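Local coordinates for putative 2OG-Fe(II) oxygenase family protein (Caulobacter crescentus CB15, PDB 3OOX), which probably acts as an iron(II)- and 2-oxoglutarate-dependent oxygenase, perhaps of the ethylene-forming type that also oxidises L-arginine, at residues Phe98-Pro106 with Val131-Asp139; Asp233-Asn241 with His270-Leu280. All coordinates share one frame; numbering follows the deposited sequence. Where two conformers were deposited one is given.

Contact 1. Residues Phe98-Pro106 with Val131-Asp139; sequences FWHMGRDLP and VSWLYNSLD
Tyr135 reaches from the helix across the end of the strand and is met at its root by Met101, a selenomethionine, and at its hydroxyl by Arg103. The Met101 chain runs extended, with CG anti to the backbone N (chi1 179°), which carries SE and CE to the helix surface. There Met101 CE lies 3.7 Å from Tyr135 CG, while SE sits 4.0 Å from Val131 CG1. Met101 SE approaches the phenol ring of Tyr135 obliquely, 4.8 Å from its centroid, a Met-aromatic contact. The Met101 carbonyl oxygen lies in the ring plane, at the edge, 3.6 Å from Tyr135 CE2.

Strand 97-101 is a member of the large sheet of the double-stranded beta-helix (cupin-like) fold of these oxygenases, and helix 127-152 packs against that sheet; the axes of residues 98-101 and 131-139 approach to 10.6 Å, crossing at -64°.

Past the strand, the Arg103 guanidinium stands nearly perpendicular to the phenol ring, planes 83° apart, with Tyr135 OH over one of its faces. The hydroxyl itself bonds to Ser169 O. A bend at chi3 swings the head round to Asp139, where Arg103 NH2 gives a nearly straight 3.0 Å salt bridge to Asp139 OD2. The carboxylate lies at the guanidinium edge, yet its oxygen is approached from well above the carboxylate plane. A water joins Arg103 NH1 to Asp139 OD2, and Arg103 NE bonds to Gly167 O, fixing the rotation of the head.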
loop_
_atom_site.group_PDB
_atom_site.type_symbol
_atom_site.label_atom_id
_atom_site.label_comp_id
_atom_site.label_asym_id
_atom_site.label_seq_id
_atom_site.Cartn_x
_atom_site.Cartn_y
_atom_site.Cartn_z
ATOM N N PHE A 98 -1.762 7.809 -12.682
ATOM C CA PHE A 98 -0.819 7.284 -11.703
ATOM C C PHE A 98 0.602 7.790 -11.946
ATOM O O PHE A 98 0.995 7.983 -13.089
ATOM C CB PHE A 98 -0.674 5.754 -11.833
ATOM C CG PHE A 98 -1.964 4.951 -11.603
ATOM C CD1 PHE A 98 -2.926 4.831 -12.595
ATOM C CD2 PHE A 98 -2.131 4.220 -10.450
ATOM C CE1 PHE A 98 -4.042 4.068 -12.402
ATOM C CE2 PHE A 98 -3.262 3.433 -10.237
ATOM C CZ PHE A 98 -4.221 3.377 -11.199
ATOM N N TRP A 99 1.365 7.852 -10.862
ATOM C CA TRP A 99 2.824 7.900 -10.908
ATOM C C TRP A 99 3.337 6.804 -9.976
ATOM O O TRP A 99 2.874 6.703 -8.843
ATOM C CB TRP A 99 3.368 9.251 -10.414
ATOM C CG TRP A 99 4.865 9.299 -10.531
ATOM C CD1 TRP A 99 5.783 8.858 -9.613
ATOM C CD2 TRP A 99 5.611 9.784 -11.652
ATOM N NE1 TRP A 99 7.062 9.045 -10.092
ATOM C CE2 TRP A 99 6.978 9.605 -11.345
ATOM C CE3 TRP A 99 5.265 10.380 -12.875
ATOM C CZ2 TRP A 99 7.996 9.998 -12.236
ATOM C CZ3 TRP A 99 6.291 10.761 -13.769
ATOM C CH2 TRP A 99 7.632 10.571 -13.430
ATOM N N HIS A 100 4.270 5.998 -10.435
ATOM C CA HIS A 100 4.889 5.005 -9.580
ATOM C C HIS A 100 6.381 5.236 -9.395
ATOM O O HIS A 100 7.115 5.403 -10.372
ATOM C CB HIS A 100 4.683 3.617 -10.163
ATOM C CG HIS A 100 3.276 3.143 -10.039
ATOM N ND1 HIS A 100 2.552 2.670 -11.109
ATOM C CD2 HIS A 100 2.450 3.089 -8.964
ATOM C CE1 HIS A 100 1.338 2.330 -10.692
ATOM N NE2 HIS A 100 1.249 2.579 -9.394
HETATM N N MSE A 101 6.781 5.230 -8.132
HETATM C CA MSE A 101 8.178 5.294 -7.747
HETATM C C MSE A 101 8.541 3.987 -7.082
HETATM O O MSE A 101 7.906 3.597 -6.106
HETATM C CB MSE A 101 8.425 6.452 -6.772
HETATM C CG MSE A 101 9.903 6.546 -6.321
HETATM SE SE MSE A 101 10.116 7.724 -4.811
HETATM C CE MSE A 101 11.856 6.998 -4.232
ATOM N N GLY A 102 9.586 3.345 -7.609
ATOM C CA GLY A 102 10.173 2.168 -6.978
ATOM C C GLY A 102 11.382 2.536 -6.146
ATOM O O GLY A 102 11.701 3.709 -5.957
ATOM N N ARG A 103 12.114 1.519 -5.688
ATOM C CA ARG A 103 13.323 1.752 -4.883
ATOM C C ARG A 103 14.461 2.291 -5.740
ATOM O O ARG A 103 14.701 1.765 -6.810
ATOM C CB ARG A 103 13.785 0.447 -4.231
ATOM C CG ARG A 103 14.908 0.710 -3.219
ATOM C CD ARG A 103 15.176 -0.454 -2.305
ATOM N NE ARG A 103 14.076 -0.661 -1.351
ATOM C CZ ARG A 103 13.795 0.064 -0.289
ATOM N NH1 ARG A 103 14.582 1.063 0.081
ATOM N NH2 ARG A 103 12.738 -0.259 0.443
ATOM N N ASP A 104 15.153 3.299 -5.212
ATOM C CA ASP A 104 16.417 3.769 -5.801
ATOM C C ASP A 104 17.511 2.877 -5.227
ATOM O O ASP A 104 17.772 2.917 -4.014
ATOM C CB ASP A 104 16.745 5.206 -5.397
ATOM C CG ASP A 104 16.011 6.249 -6.224
ATOM O OD1 ASP A 104 15.822 6.058 -7.443
ATOM O OD2 ASP A 104 15.659 7.295 -5.639
ATOM N N LEU A 105 18.149 2.107 -6.106
ATOM C CA LEU A 105 19.173 1.166 -5.709
ATOM C C LEU A 105 20.526 1.806 -5.928
ATOM O O LEU A 105 20.698 2.575 -6.845
ATOM C CB LEU A 105 19.083 -0.110 -6.546
ATOM C CG LEU A 105 17.833 -0.966 -6.291
ATOM C CD1 LEU A 105 17.688 -2.057 -7.383
ATOM C CD2 LEU A 105 17.798 -1.615 -4.922
ATOM N N PRO A 106 21.502 1.433 -5.099
ATOM C CA PRO A 106 22.838 1.936 -5.328
ATOM C C PRO A 106 23.417 1.382 -6.607
ATOM O O PRO A 106 22.981 0.297 -7.055
ATOM C CB PRO A 106 23.630 1.415 -4.144
ATOM C CG PRO A 106 22.904 0.273 -3.652
ATOM C CD PRO A 106 21.407 0.563 -3.933
ATOM N N VAL A 131 9.088 13.608 -2.981
ATOM C CA VAL A 131 8.432 12.305 -3.132
ATOM C C VAL A 131 9.356 11.185 -2.592
ATOM O O VAL A 131 8.879 10.195 -2.002
ATOM C CB VAL A 131 8.020 12.080 -4.607
ATOM C CG1 VAL A 131 7.446 10.665 -4.840
ATOM C CG2 VAL A 131 6.993 13.083 -5.048
ATOM N N SER A 132 10.669 11.305 -2.805
ATOM C CA SER A 132 11.607 10.307 -2.262
ATOM C C SER A 132 11.557 10.306 -0.740
ATOM O O SER A 132 11.609 9.251 -0.121
ATOM C CB SER A 132 13.049 10.533 -2.761
ATOM O OG SER A 132 13.188 10.319 -4.146
ATOM N N TRP A 133 11.442 11.490 -0.121
ATOM C CA TRP A 133 11.306 11.567 1.337
ATOM C C TRP A 133 10.090 10.752 1.801
ATOM O O TRP A 133 10.148 10.025 2.787
ATOM C CB TRP A 133 11.192 13.004 1.838
ATOM C CG TRP A 133 10.972 13.077 3.331
ATOM C CD1 TRP A 133 11.959 13.167 4.305
ATOM C CD2 TRP A 133 9.722 13.013 4.048
ATOM N NE1 TRP A 133 11.389 13.186 5.555
ATOM C CE2 TRP A 133 10.028 13.073 5.438
ATOM C CE3 TRP A 133 8.378 12.903 3.662
ATOM C CZ2 TRP A 133 9.038 13.042 6.423
ATOM C CZ3 TRP A 133 7.400 12.860 4.653
ATOM C CH2 TRP A 133 7.739 12.931 6.016
ATOM N N LEU A 134 8.986 10.877 1.068
ATOM C CA LEU A 134 7.764 10.194 1.472
ATOM C C LEU A 134 7.891 8.674 1.347
ATOM O O LEU A 134 7.430 7.925 2.230
ATOM C CB LEU A 134 6.555 10.730 0.688
ATOM C CG LEU A 134 5.173 10.180 1.111
ATOM C CD1 LEU A 134 4.821 10.472 2.550
ATOM C CD2 LEU A 134 4.049 10.699 0.189
ATOM N N TYR A 135 8.524 8.229 0.265
ATOM C CA TYR A 135 8.826 6.803 0.031
ATOM C C TYR A 135 9.574 6.224 1.249
ATOM O O TYR A 135 9.163 5.239 1.857
ATOM C CB TYR A 135 9.659 6.638 -1.249
ATOM C CG TYR A 135 10.015 5.210 -1.631
ATOM C CD1 TYR A 135 10.931 4.473 -0.883
ATOM C CD2 TYR A 135 9.396 4.572 -2.700
ATOM C CE1 TYR A 135 11.256 3.200 -1.204
ATOM C CE2 TYR A 135 9.714 3.241 -3.045
ATOM C CZ TYR A 135 10.652 2.558 -2.267
ATOM O OH TYR A 135 10.943 1.256 -2.555
ATOM N N ASN A 136 10.651 6.906 1.608
ATOM C CA ASN A 136 11.491 6.389 2.686
ATOM C C ASN A 136 10.846 6.549 4.055
ATOM O O ASN A 136 11.033 5.698 4.940
ATOM C CB ASN A 136 12.870 7.068 2.617
ATOM C CG ASN A 136 13.675 6.620 1.395
ATOM O OD1 ASN A 136 14.111 7.467 0.591
ATOM N ND2 ASN A 136 13.833 5.316 1.223
ATOM N N SER A 137 10.061 7.604 4.246
ATOM C CA SER A 137 9.327 7.787 5.479
ATOM C C SER A 137 8.272 6.704 5.713
ATOM O O SER A 137 8.121 6.192 6.813
ATOM C CB SER A 137 8.662 9.154 5.459
ATOM O OG SER A 137 7.904 9.332 6.616
ATOM N N LEU A 138 7.518 6.391 4.661
ATOM C CA LEU A 138 6.500 5.344 4.780
ATOM C C LEU A 138 7.149 3.960 4.892
ATOM O O LEU A 138 6.630 3.090 5.587
ATOM C CB LEU A 138 5.524 5.434 3.617
ATOM C CG LEU A 138 4.589 6.642 3.699
ATOM C CD1 LEU A 138 3.824 6.826 2.383
ATOM C CD2 LEU A 138 3.623 6.546 4.864
ATOM N N ASP A 139 8.268 3.756 4.194
ATOM C CA ASP A 139 9.018 2.489 4.298
ATOM C C ASP A 139 9.489 2.312 5.746
ATOM O O ASP A 139 9.415 1.206 6.306
ATOM C CB ASP A 139 10.223 2.452 3.336
ATOM C CG ASP A 139 10.755 1.063 3.123
ATOM O OD1 ASP A 139 9.952 0.116 2.989
ATOM O OD2 ASP A 139 12.003 0.908 3.061
HETATM O O HOH W 1 10.743 -2.144 1.409
HETATM O O HOH W 2 13.857 2.769 2.328
HETATM O O HOH W 3 15.476 9.689 -4.868
#

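Contact 2. Residues Asp233-Asn241 with His270-Leu280; sequences DMLERLTNN and HFASDYEIKTL. With EDO (1,2-ethanediol), chain G.
Leu238, in the last turn of helix 233-238, is wrapped by apolar groups of the 270-280 segment. Leu238 CB rests 4.0 Å from Ile277 CG2, its CG 3.9 Å from Leu280 CG, and its CD2 4.0 Å from Phe271 CZ; CD1 lies close to both Lys278 O and Tyr275 OH. One turn earlier, the selenomethionine Met234 slides past Phe271 in the opposite direction, its CB 3.7 Å from Phe271 CE2. In the conformer given, with CG anti to its own carbonyl carbon (chi1 -74°) and the chain extended beyond, Met234 CE ends near His270 CD2, and SE stands obliquely to the Phe271 ring in a Met-aromatic contact. Tyr275 CD2 lies over one face of the same ring, toward its rim, and Phe301 of helix 298-309 also touches Met234.

One direct hydrogen bond joins the two backbones: Leu280 N to Leu238 O, 3.0 Å and nearly linear at 171°, with the donor almost in line with the C=O. It engages a carbonyl of the last helical turn.

Two waters add indirect links. One donates to Arg237 O and to Thr279 OG1, a hydroxyl also bonded to Asp290; the other accepts from Arg237 NE and donates to Ile277 O. The extended Arg237 side chain ends in a two-pronged grip on 1,2-ethanediol, probably from the crystallisation liquor: NH2 bonds to O1 at 2.8 Å and NH1 to O2 at 2.9 Å. Gln304 OE1 also bonds to the diol.

Asn240 packs its CB against Thr279 CG2, 3.5 Å away, while its amide bonds to Arg291 N and Pro289 O. Its positive phi makes it the C-prime residue of a Schellman motif, Asn241 N to Glu236 O and Asn240 N to Arg237 O, which closes the helix where the 270-280 segment passes.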
loop_
_atom_site.group_PDB
_atom_site.type_symbol
_atom_site.label_atom_id
_atom_site.label_comp_id
_atom_site.label_asym_id
_atom_site.label_seq_id
_atom_site.Cartn_x
_atom_site.Cartn_y
_atom_site.Cartn_z
ATOM N N ASP A 233 -0.721 -10.288 0.345
ATOM C CA ASP A 233 -0.666 -11.711 0.148
ATOM C C ASP A 233 0.690 -12.311 0.560
ATOM O O ASP A 233 0.692 -13.477 0.983
ATOM C CB ASP A 233 -0.908 -12.071 -1.315
ATOM C CG ASP A 233 -2.332 -11.830 -1.763
ATOM O OD1 ASP A 233 -3.230 -11.579 -0.921
ATOM O OD2 ASP A 233 -2.548 -11.893 -2.983
HETATM N N MSE A 234 1.805 -11.600 0.405
HETATM C CA MSE A 234 3.110 -12.164 0.792
HETATM C C MSE A 234 3.135 -12.485 2.278
HETATM O O MSE A 234 3.638 -13.542 2.688
HETATM C CB MSE A 234 4.263 -11.200 0.466
HETATM C CG MSE A 234 4.612 -11.082 -0.985
HETATM SE SE MSE A 234 5.909 -9.658 -1.311
HETATM C CE MSE A 234 6.104 -9.837 -3.211
ATOM N N LEU A 235 2.602 -11.582 3.108
ATOM C CA LEU A 235 2.630 -11.778 4.545
ATOM C C LEU A 235 1.575 -12.796 4.945
ATOM O O LEU A 235 1.792 -13.617 5.858
ATOM C CB LEU A 235 2.430 -10.437 5.241
ATOM C CG LEU A 235 2.435 -10.399 6.758
ATOM C CD1 LEU A 235 3.671 -11.092 7.352
ATOM C CD2 LEU A 235 2.370 -8.947 7.274
ATOM N N GLU A 236 0.415 -12.777 4.276
ATOM C CA GLU A 236 -0.599 -13.815 4.488
ATOM C C GLU A 236 0.029 -15.193 4.273
ATOM O O GLU A 236 -0.150 -16.103 5.121
ATOM C CB GLU A 236 -1.810 -13.612 3.559
ATOM C CG GLU A 236 -2.883 -14.694 3.683
ATOM C CD GLU A 236 -3.993 -14.499 2.678
ATOM O OE1 GLU A 236 -3.707 -14.609 1.474
ATOM O OE2 GLU A 236 -5.120 -14.214 3.113
ATOM N N ARG A 237 0.797 -15.349 3.192
ATOM C CA ARG A 237 1.388 -16.654 2.884
ATOM C C ARG A 237 2.440 -17.047 3.927
ATOM O O ARG A 237 2.447 -18.198 4.415
ATOM C CB ARG A 237 1.978 -16.655 1.483
ATOM C CG ARG A 237 2.729 -17.930 1.132
ATOM C CD ARG A 237 2.951 -18.065 -0.348
ATOM N NE ARG A 237 3.785 -19.240 -0.614
ATOM C CZ ARG A 237 3.756 -19.966 -1.721
ATOM N NH1 ARG A 237 2.909 -19.695 -2.720
ATOM N NH2 ARG A 237 4.596 -21.010 -1.847
ATOM N N LEU A 238 3.284 -16.092 4.311
ATOM C CA LEU A 238 4.302 -16.365 5.330
ATOM C C LEU A 238 3.688 -16.892 6.622
ATOM O O LEU A 238 4.250 -17.797 7.252
ATOM C CB LEU A 238 5.127 -15.110 5.588
ATOM C CG LEU A 238 6.192 -15.209 6.689
ATOM C CD1 LEU A 238 7.282 -16.219 6.292
ATOM C CD2 LEU A 238 6.799 -13.819 6.974
ATOM N N THR A 239 2.543 -16.340 7.025
ATOM C CA THR A 239 1.877 -16.690 8.295
ATOM C C THR A 239 0.880 -17.839 8.182
ATOM O O THR A 239 0.061 -18.028 9.094
ATOM C CB THR A 239 1.152 -15.459 8.899
ATOM O OG1 THR A 239 0.090 -15.056 8.012
ATOM C CG2 THR A 239 2.119 -14.287 9.135
ATOM N N ASN A 240 0.938 -18.591 7.090
ATOM C CA ASN A 240 -0.005 -19.704 6.879
ATOM C C ASN A 240 -1.441 -19.238 7.069
ATOM O O ASN A 240 -2.310 -19.948 7.623
ATOM C CB ASN A 240 0.277 -20.860 7.835
ATOM C CG ASN A 240 -0.213 -22.184 7.295
ATOM O OD1 ASN A 240 -0.247 -22.401 6.067
ATOM N ND2 ASN A 240 -0.550 -23.105 8.203
ATOM N N ASN A 241 -1.675 -18.026 6.561
ATOM C CA ASN A 241 -3.000 -17.372 6.575
ATOM C C ASN A 241 -3.532 -16.969 7.954
ATOM O O ASN A 241 -4.683 -16.575 8.079
ATOM C CB ASN A 241 -4.016 -18.211 5.766
ATOM C CG ASN A 241 -3.673 -18.254 4.285
ATOM O OD1 ASN A 241 -2.588 -18.635 3.912
ATOM N ND2 ASN A 241 -4.602 -17.821 3.442
ATOM N N HIS A 270 7.038 -4.219 0.107
ATOM C CA HIS A 270 7.337 -5.569 -0.359
ATOM C C HIS A 270 8.575 -6.108 0.341
ATOM O O HIS A 270 9.461 -5.349 0.763
ATOM C CB HIS A 270 7.726 -5.551 -1.834
ATOM C CG HIS A 270 6.593 -5.370 -2.799
ATOM N ND1 HIS A 270 5.773 -4.253 -2.859
ATOM C CD2 HIS A 270 6.187 -6.179 -3.812
ATOM C CE1 HIS A 270 4.936 -4.386 -3.881
ATOM N NE2 HIS A 270 5.156 -5.543 -4.461
ATOM N N PHE A 271 8.631 -7.439 0.439
ATOM C CA PHE A 271 9.837 -8.105 0.869
ATOM C C PHE A 271 10.960 -7.884 -0.204
ATOM O O PHE A 271 10.735 -7.595 -1.371
ATOM C CB PHE A 271 9.618 -9.619 0.986
ATOM C CG PHE A 271 8.757 -10.049 2.130
ATOM C CD1 PHE A 271 9.010 -9.626 3.415
ATOM C CD2 PHE A 271 7.728 -10.973 1.943
ATOM C CE1 PHE A 271 8.229 -10.031 4.478
ATOM C CE2 PHE A 271 6.981 -11.429 3.030
ATOM C CZ PHE A 271 7.207 -10.930 4.294
ATOM N N ALA A 272 12.200 -8.088 0.234
ATOM C CA ALA A 272 13.329 -8.280 -0.653
ATOM C C ALA A 272 13.055 -9.383 -1.683
ATOM O O ALA A 272 12.522 -10.447 -1.358
ATOM C CB ALA A 272 14.555 -8.653 0.189
ATOM N N SER A 273 13.436 -9.116 -2.917
ATOM C CA SER A 273 13.186 -10.016 -4.047
ATOM C C SER A 273 13.688 -11.439 -3.831
ATOM O O SER A 273 13.021 -12.403 -4.181
ATOM C CB SER A 273 13.847 -9.474 -5.296
ATOM O OG SER A 273 13.226 -8.286 -5.677
ATOM N N ASP A 274 14.863 -11.544 -3.217
ATOM C CA ASP A 274 15.472 -12.821 -2.910
ATOM C C ASP A 274 15.119 -13.456 -1.561
ATOM O O ASP A 274 15.713 -14.488 -1.177
ATOM C CB ASP A 274 17.010 -12.725 -3.090
ATOM C CG ASP A 274 17.681 -11.672 -2.201
ATOM O OD1 ASP A 274 16.968 -11.033 -1.403
ATOM O OD2 ASP A 274 18.953 -11.542 -2.261
ATOM N N TYR A 275 14.162 -12.871 -0.837
ATOM C CA TYR A 275 13.720 -13.411 0.441
ATOM C C TYR A 275 12.879 -14.660 0.176
ATOM O O TYR A 275 11.889 -14.609 -0.565
ATOM C CB TYR A 275 12.888 -12.404 1.210
ATOM C CG TYR A 275 12.314 -12.962 2.487
ATOM C CD1 TYR A 275 13.136 -13.386 3.502
ATOM C CD2 TYR A 275 10.938 -13.024 2.701
ATOM C CE1 TYR A 275 12.635 -13.884 4.671
ATOM C CE2 TYR A 275 10.423 -13.501 3.870
ATOM C CZ TYR A 275 11.267 -13.929 4.863
ATOM O OH TYR A 275 10.744 -14.423 6.051
ATOM N N GLU A 276 13.289 -15.790 0.759
ATOM C CA GLU A 276 12.525 -17.017 0.651
ATOM C C GLU A 276 11.410 -16.980 1.699
ATOM O O GLU A 276 11.641 -16.886 2.932
ATOM C CB GLU A 276 13.399 -18.260 0.870
ATOM C CG GLU A 276 12.562 -19.530 0.859
ATOM C CD GLU A 276 13.380 -20.814 1.061
ATOM O OE1 GLU A 276 13.744 -21.088 2.211
ATOM O OE2 GLU A 276 13.624 -21.520 0.084
ATOM N N ILE A 277 10.181 -17.002 1.184
ATOM C CA ILE A 277 8.992 -17.104 1.995
ATOM C C ILE A 277 8.770 -18.575 2.301
ATOM O O ILE A 277 8.418 -19.364 1.415
ATOM C CB ILE A 277 7.724 -16.489 1.289
ATOM C CG1 ILE A 277 7.984 -15.039 0.879
ATOM C CG2 ILE A 277 6.480 -16.631 2.168
ATOM C CD1 ILE A 277 6.875 -14.485 -0.012
ATOM N N LYS A 278 8.990 -18.924 3.561
ATOM C CA LYS A 278 8.844 -20.280 4.069
ATOM C C LYS A 278 7.959 -20.211 5.316
ATOM O O LYS A 278 8.173 -19.401 6.220
ATOM C CB LYS A 278 10.216 -20.891 4.368
ATOM C CG LYS A 278 10.137 -22.265 5.022
ATOM C CD LYS A 278 11.529 -22.875 5.188
ATOM C CE LYS A 278 11.432 -24.294 5.734
ATOM N NZ LYS A 278 10.819 -24.333 7.102
ATOM N N THR A 279 6.927 -21.049 5.342
ATOM C CA THR A 279 5.869 -20.904 6.338
ATOM C C THR A 279 6.416 -20.853 7.753
ATOM O O THR A 279 7.250 -21.691 8.147
ATOM C CB THR A 279 4.859 -22.057 6.239
ATOM O OG1 THR A 279 4.563 -22.303 4.848
ATOM C CG2 THR A 279 3.592 -21.724 7.067
ATOM N N LEU A 280 5.941 -19.888 8.536
ATOM C CA LEU A 280 6.356 -19.796 9.936
ATOM C C LEU A 280 5.878 -21.045 10.661
ATOM O O LEU A 280 4.693 -21.389 10.642
ATOM C CB LEU A 280 5.782 -18.547 10.593
ATOM C CG LEU A 280 6.268 -17.197 10.036
ATOM C CD1 LEU A 280 5.496 -16.072 10.688
ATOM C CD2 LEU A 280 7.770 -17.010 10.245
HETATM C C1 EDO G . 3.910 -23.108 -5.137
HETATM O O1 EDO G . 4.670 -22.755 -3.974
HETATM C C2 EDO G . 2.657 -22.245 -5.238
HETATM O O2 EDO G . 2.991 -20.857 -5.361
HETATM O O HOH W 4 4.568 -19.836 3.516
HETATM O O HOH W 5 5.798 -20.194 1.021
#

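How the contacts relate
The contacts follow one another along the chain and do not touch: their centres are about 22 Å apart and their nearest atoms about 6 Å. The large mixed sheet relates them. Contact 1 places helix 127-152 against strand 97-101, whereas contact 2 joins the helix that follows strand 227-231 to the segment leaving strand 262-269. That last strand also meets contact 1, where Leu134 and Asp139 of the helix touch it. Ser169 is a second tie: its carbonyl receives Tyr135 OH of contact 1, and its OG bonds to His270 N of contact 2. Asp233 of contact 2 makes a backbone hydrogen bond with Asp193, whose His-Gly-Asp sequence fits the His-X-Asp iron-binding motif of this family.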